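Local coordinates for pyridine nucleotide-disulfide oxidoreductase-like protein (Myceliophthora thermophila, PDB 5MQ6), which inserts a single oxygen atom next to the carbonyl of bulky, especially polycyclic, ketones as an FAD-containing Baeyer-Villiger monooxygenase, yielding esters or lactones, at residues A401-D404 with S405-D409; P410-A413 with A414-A418; Q554-K557 with T558-R562. All coordinates share one frame; numbering follows the deposited sequence.

Contact 1 (A401-D404 with S405-D409); sequences ARTD and SIVKD
The carbonyl oxygen of R402 is gripped twice by the residues that follow it: S405 OG donates to R402 O at 2.6 Å, and I406 N donates to the same oxygen at 3.1 Å. The hydroxyl comes in from beside the oxygen, with a C=O...OG angle of 118°. It reaches there because OG sits between the backbone N and the carbonyl carbon of S405 (chi1 67°), folded back against the preceding turn. T403 O is shared as well, accepting from I406 N and, more squarely, from V407 N at 3.1 Å with an N-H...O angle of 166°. These shared carbonyls lie in the last turn of helix 378-406; V407 is the first residue to leave helical geometry.

The R402 chain bends at chi3, and I406 CD1 lies over the centre of one guanidinium face, 3.9 Å above the plane, and meets R402 CG at 3.7 Å. The covered guanidinium is held at NH2 by the carbonyls of V305 and S430. R402, T403 and I406 all rest on L434 of helix 433-436, while T403 and V407 turn their side chains against helix 410-416, so the end of this long helix packs against two short ones.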
# COMPACT_ATOMS: atom_id res chain seq x y z
N ALA A 401 12.77 20.21 -14.07
CA ALA A 401 12.96 20.75 -15.42
C ALA A 401 11.87 20.29 -16.38
O ALA A 401 11.42 21.06 -17.25
CB ALA A 401 14.30 20.27 -15.94
N ARG A 402 11.47 19.03 -16.23
CA ARG A 402 10.40 18.48 -17.03
C ARG A 402 9.15 19.32 -16.78
O ARG A 402 8.42 19.72 -17.72
CB ARG A 402 10.11 16.98 -16.71
CG ARG A 402 9.00 16.46 -17.56
CD ARG A 402 8.97 14.97 -17.94
NE ARG A 402 7.87 14.52 -17.26
CZ ARG A 402 6.70 14.08 -17.65
NH1 ARG A 402 6.37 13.61 -18.80
NH2 ARG A 402 5.90 13.93 -16.66
N THR A 403 8.91 19.62 -15.52
CA THR A 403 7.73 20.41 -15.13
C THR A 403 7.85 21.79 -15.72
O THR A 403 6.92 22.30 -16.32
CB THR A 403 7.63 20.48 -13.58
OG1 THR A 403 7.34 19.17 -13.07
CG2 THR A 403 6.56 21.40 -13.11
N ASP A 404 9.03 22.37 -15.56
CA ASP A 404 9.34 23.65 -16.20
C ASP A 404 9.01 23.72 -17.70
O ASP A 404 8.36 24.65 -18.14
CB ASP A 404 10.76 24.10 -15.82
CG ASP A 404 10.71 25.23 -14.87
OD1 ASP A 404 10.37 26.30 -15.33
OD2 ASP A 404 10.87 25.11 -13.65
N SER A 405 9.36 22.69 -18.43
CA SER A 405 9.14 22.63 -19.87
C SER A 405 7.69 22.43 -20.30
O SER A 405 7.32 22.86 -21.34
CB SER A 405 9.99 21.49 -20.46
OG SER A 405 9.55 20.18 -20.02
N ILE A 406 6.87 21.75 -19.52
CA ILE A 406 5.51 21.41 -19.95
C ILE A 406 4.54 22.52 -19.58
O ILE A 406 3.67 22.88 -20.33
CB ILE A 406 5.07 20.09 -19.29
CG1 ILE A 406 5.81 18.91 -19.94
CG2 ILE A 406 3.55 19.91 -19.33
CD1 ILE A 406 5.84 17.68 -19.04
N VAL A 407 4.68 23.06 -18.39
CA VAL A 407 3.68 23.92 -17.86
C VAL A 407 3.96 25.36 -18.31
O VAL A 407 4.94 25.99 -17.85
CB VAL A 407 3.66 23.84 -16.35
CG1 VAL A 407 2.66 24.87 -15.80
CG2 VAL A 407 3.23 22.40 -15.94
N LYS A 408 3.07 25.89 -19.14
CA LYS A 408 3.38 27.08 -19.92
C LYS A 408 3.44 28.28 -19.05
O LYS A 408 4.38 29.00 -19.09
CB LYS A 408 2.41 27.29 -21.11
CG LYS A 408 2.82 26.39 -22.25
CD LYS A 408 1.97 26.61 -23.47
CE LYS A 408 0.70 25.79 -23.38
NZ LYS A 408 -0.15 26.02 -24.56
N ASP A 409 2.47 28.46 -18.20
CA ASP A 409 2.53 29.57 -17.26
C ASP A 409 3.58 29.41 -16.12
O ASP A 409 3.51 28.46 -15.32
CB ASP A 409 1.13 29.77 -16.73
CG ASP A 409 1.00 30.94 -15.86
OD1 ASP A 409 1.98 31.53 -15.42
OD2 ASP A 409 -0.15 31.26 -15.62

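Contact 2 (P410-A413 with A414-A418); sequences PKTA and AKLKA
L416 carries CG beside its own backbone N (chi1 -76°), a torsion that turns the leucine back along the helix until CD1 lies 3.9 Å from T412 OG1. The two side chains run side by side and point the same way, T412 holding its branch at a chi1 of 144°, well off a staggered value. K415 and K417 share the backward lean of L416. The extended aliphatic chain of K415 passes T412 O and K411 O, its CD 3.6 Å from K411 O, whereas K417 lays its CG 3.6 Å from A413 O before bending at chi3.

The backbone underneath is a short, loosely bonded helix. A414 N donates to P410 O at 3.0 Å, and L416 N to A413 O at 3.2 Å, both donors standing above the carbonyl plane; K415 N divides weak bonds between K411 O and T412 O. At the start, D409 OD1 caps K411 N, while P410 in the first turn has no N-H that would need a partner.

Beyond these bonds, Q299 NE2 takes K415 O. K417 NZ is modelled improbably close to D404 OD2, so opposite charges probably pair here though the detail is doubtful. The chemistry is therefore mixed: backbone bonds that are mostly weak or shared, and a buried leucine, packed on L444 and F437, beside a charged lysine.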
# COMPACT_ATOMS: atom_id res chain seq x y z
N PRO A 410 4.55 30.34 -16.02
CA PRO A 410 5.60 30.15 -15.01
C PRO A 410 5.12 30.23 -13.59
O PRO A 410 5.79 29.70 -12.70
CB PRO A 410 6.64 31.23 -15.31
CG PRO A 410 5.96 32.20 -16.17
CD PRO A 410 4.86 31.49 -16.90
N LYS A 411 3.99 30.87 -13.34
CA LYS A 411 3.50 30.90 -11.95
C LYS A 411 2.98 29.51 -11.54
O LYS A 411 3.22 29.03 -10.44
CB LYS A 411 2.40 31.95 -11.77
CG LYS A 411 2.74 33.33 -12.31
CD LYS A 411 4.23 33.67 -12.23
CE LYS A 411 4.48 35.12 -12.61
NZ LYS A 411 3.73 36.06 -11.69
N THR A 412 2.29 28.87 -12.46
CA THR A 412 1.69 27.58 -12.19
C THR A 412 2.85 26.55 -12.19
O THR A 412 2.96 25.76 -11.27
CB THR A 412 0.35 27.29 -12.97
OG1 THR A 412 0.22 25.92 -13.36
CG2 THR A 412 0.16 28.07 -14.10
N ALA A 413 3.79 26.66 -13.13
CA ALA A 413 4.98 25.82 -13.13
C ALA A 413 5.73 25.87 -11.80
O ALA A 413 6.13 24.86 -11.26
CB ALA A 413 5.89 26.19 -14.29
N ALA A 414 5.86 27.05 -11.25
CA ALA A 414 6.53 27.22 -9.98
C ALA A 414 5.87 26.44 -8.82
O ALA A 414 6.58 25.91 -7.93
CB ALA A 414 6.59 28.71 -9.58
N LYS A 415 4.55 26.46 -8.82
CA LYS A 415 3.76 25.80 -7.77
C LYS A 415 3.71 24.27 -7.93
O LYS A 415 3.43 23.55 -6.97
CB LYS A 415 2.35 26.37 -7.76
CG LYS A 415 2.32 27.77 -7.22
CD LYS A 415 1.05 28.47 -7.64
CE LYS A 415 0.92 29.79 -6.90
NZ LYS A 415 -0.27 30.53 -7.40
N LEU A 416 3.99 23.77 -9.13
CA LEU A 416 3.92 22.36 -9.41
C LEU A 416 5.20 21.60 -9.20
O LEU A 416 5.21 20.38 -9.29
CB LEU A 416 3.39 22.15 -10.79
CG LEU A 416 1.86 22.38 -10.94
CD1 LEU A 416 1.47 22.39 -12.40
CD2 LEU A 416 1.07 21.27 -10.19
N LYS A 417 6.27 22.35 -8.95
CA LYS A 417 7.60 21.85 -8.75
C LYS A 417 7.69 21.32 -7.35
O LYS A 417 7.29 22.03 -6.39
CB LYS A 417 8.66 22.93 -8.97
CG LYS A 417 9.05 22.96 -10.44
CD LYS A 417 10.30 23.77 -10.70
CE LYS A 417 9.95 25.18 -11.03
NZ LYS A 417 11.19 25.84 -11.51
N ALA A 418 8.20 20.10 -7.20
CA ALA A 418 8.41 19.56 -5.87
C ALA A 418 9.86 19.68 -5.48
O ALA A 418 10.74 19.41 -6.31
CB ALA A 418 7.96 18.11 -5.83

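Contact 3 (Q554-K557 with T558-R562)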
# COMPACT_ATOMS: atom_id res chain seq x y z
N GLN A 554 5.62 -21.84 2.95
CA GLN A 554 6.66 -22.84 3.06
C GLN A 554 7.03 -23.23 4.52
O GLN A 554 7.29 -24.40 4.80
CB GLN A 554 7.90 -22.45 2.25
CG GLN A 554 7.61 -22.46 0.76
CD GLN A 554 7.26 -23.86 0.24
OE1 GLN A 554 7.94 -24.82 0.58
NE2 GLN A 554 6.24 -23.98 -0.52
N VAL A 555 7.03 -22.26 5.45
CA VAL A 555 7.25 -22.54 6.85
C VAL A 555 6.14 -23.44 7.39
O VAL A 555 6.37 -24.42 8.16
CB VAL A 555 7.30 -21.23 7.63
CG1 VAL A 555 7.10 -21.44 9.13
CG2 VAL A 555 8.65 -20.55 7.36
N ILE A 556 4.90 -23.07 7.03
CA ILE A 556 3.77 -23.88 7.44
C ILE A 556 3.85 -25.33 6.84
O ILE A 556 3.55 -26.34 7.52
CB ILE A 556 2.42 -23.20 7.02
CG1 ILE A 556 2.20 -21.95 7.92
CG2 ILE A 556 1.24 -24.20 7.11
CD1 ILE A 556 1.09 -21.04 7.36
N LYS A 557 4.18 -25.40 5.55
CA LYS A 557 4.39 -26.71 4.89
C LYS A 557 5.41 -27.59 5.63
O LYS A 557 5.14 -28.80 5.92
CB LYS A 557 4.74 -26.51 3.43
CG LYS A 557 4.80 -27.81 2.66
CD LYS A 557 5.35 -27.48 1.29
CE LYS A 557 5.13 -28.61 0.33
NZ LYS A 557 5.77 -29.80 0.90
N THR A 558 6.51 -26.97 5.99
CA THR A 558 7.54 -27.63 6.74
C THR A 558 7.04 -28.15 8.06
O THR A 558 7.26 -29.28 8.40
CB THR A 558 8.75 -26.73 6.98
OG1 THR A 558 9.23 -26.30 5.72
CG2 THR A 558 9.90 -27.44 7.67
N ALA A 559 6.40 -27.30 8.82
CA ALA A 559 5.90 -27.64 10.14
C ALA A 559 4.87 -28.74 10.02
O ALA A 559 4.97 -29.75 10.75
CB ALA A 559 5.32 -26.38 10.84
N GLU A 560 3.93 -28.61 9.06
CA GLU A 560 2.87 -29.63 8.87
C GLU A 560 3.54 -30.97 8.53
O GLU A 560 3.14 -32.00 9.02
CB GLU A 560 1.88 -29.24 7.73
CG GLU A 560 0.97 -28.05 8.11
CD GLU A 560 -0.09 -28.47 9.17
OE1 GLU A 560 -0.84 -29.47 8.96
OE2 GLU A 560 -0.16 -27.85 10.24
N ASP A 561 4.55 -30.94 7.65
CA ASP A 561 5.20 -32.16 7.25
C ASP A 561 5.96 -32.78 8.45
O ASP A 561 5.91 -33.97 8.67
CB ASP A 561 6.18 -31.95 6.16
CG ASP A 561 5.55 -31.75 4.77
OD1 ASP A 561 4.38 -32.11 4.50
OD2 ASP A 561 6.30 -31.26 3.90
N ARG A 562 6.62 -31.97 9.23
CA ARG A 562 7.33 -32.49 10.38
C ARG A 562 6.46 -33.16 11.44
O ARG A 562 6.89 -34.17 11.99
CB ARG A 562 8.21 -31.43 11.00
CG ARG A 562 9.48 -31.19 10.19
CD ARG A 562 10.31 -30.10 10.77
NE ARG A 562 10.64 -30.31 12.19
CZ ARG A 562 11.38 -29.48 12.90
NH1 ARG A 562 11.87 -28.37 12.38
NH2 ARG A 562 11.62 -29.74 14.14
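K557 and T558 give the most surface to this turn of helix 541-562, with I556 next. K557 starts with CG on the far side from its backbone N (chi1 -173°), runs out nearly straight and bends only at chi4, so that its ammonium comes round to D561. The two side chains cross at a slant, and K557 NZ and D561 OD2 form a salt bridge at 3.4 Å, long enough that the hydrogen bond within it is weak. D561 N donates to K557 O at 2.8 Å. D561 OD2 also lies near that carbonyl oxygen, but both are acceptors and cannot bond, which probably leaves the lysine to offset the carboxylate's charge.

T558 works on the carbonyl one turn back. Its OG1 stands beside its own backbone N (chi1 -57°) and donates to Q554 O at 2.9 Å, while T558 N reaches that oxygen at the same length from the other face of the carbonyl plane. Q554 O is therefore held from both faces. A valine here would probably leave Q554 O without its hydroxyl donor, held by T558 N from one face but no longer from the other.

I556 lies alongside E560, its CG2 branch 4.0 Å from E560 CG and both side chains pointing the same way. E560 N is bonded to I556 O at 2.8 Å with an N-H...O angle of 165°. The bend of E560 at chi2 carries its carboxylate away to Y218 OH and to the backbone N-H groups of D566 and A567, so both carboxylate oxygens are hydrogen-bonded.

On the inner face of the helix I556 packs on Y218 and L220 of strand 218-221, V555 on F649 of strand 649-653, and A559 touches I651 of that strand and A567 and V569 of strand 567-571.

Overall arrangement
Each contact lies within a continuous run of chain, so none closes a long loop; the three follow in series, without nesting or crossing. Contact 1 is the last turn of helix 378-406 and its exit. Contact 2 is helix 410-416 and the two residues after it, reached through the turn V407-D409, with D409 at the N-cap. Their centres are 8 Å apart and they touch: V407 packs on T412 and A413, and T403 on A413, so the two helices pack together at the turn. In contact 2, L416 lies about 6 Å from T277 of the NADPH site between side chains. Contact 3, at the C-terminal end of helix 541-562, lies on the opposite side of the chain's centre, about 56 Å away between centres.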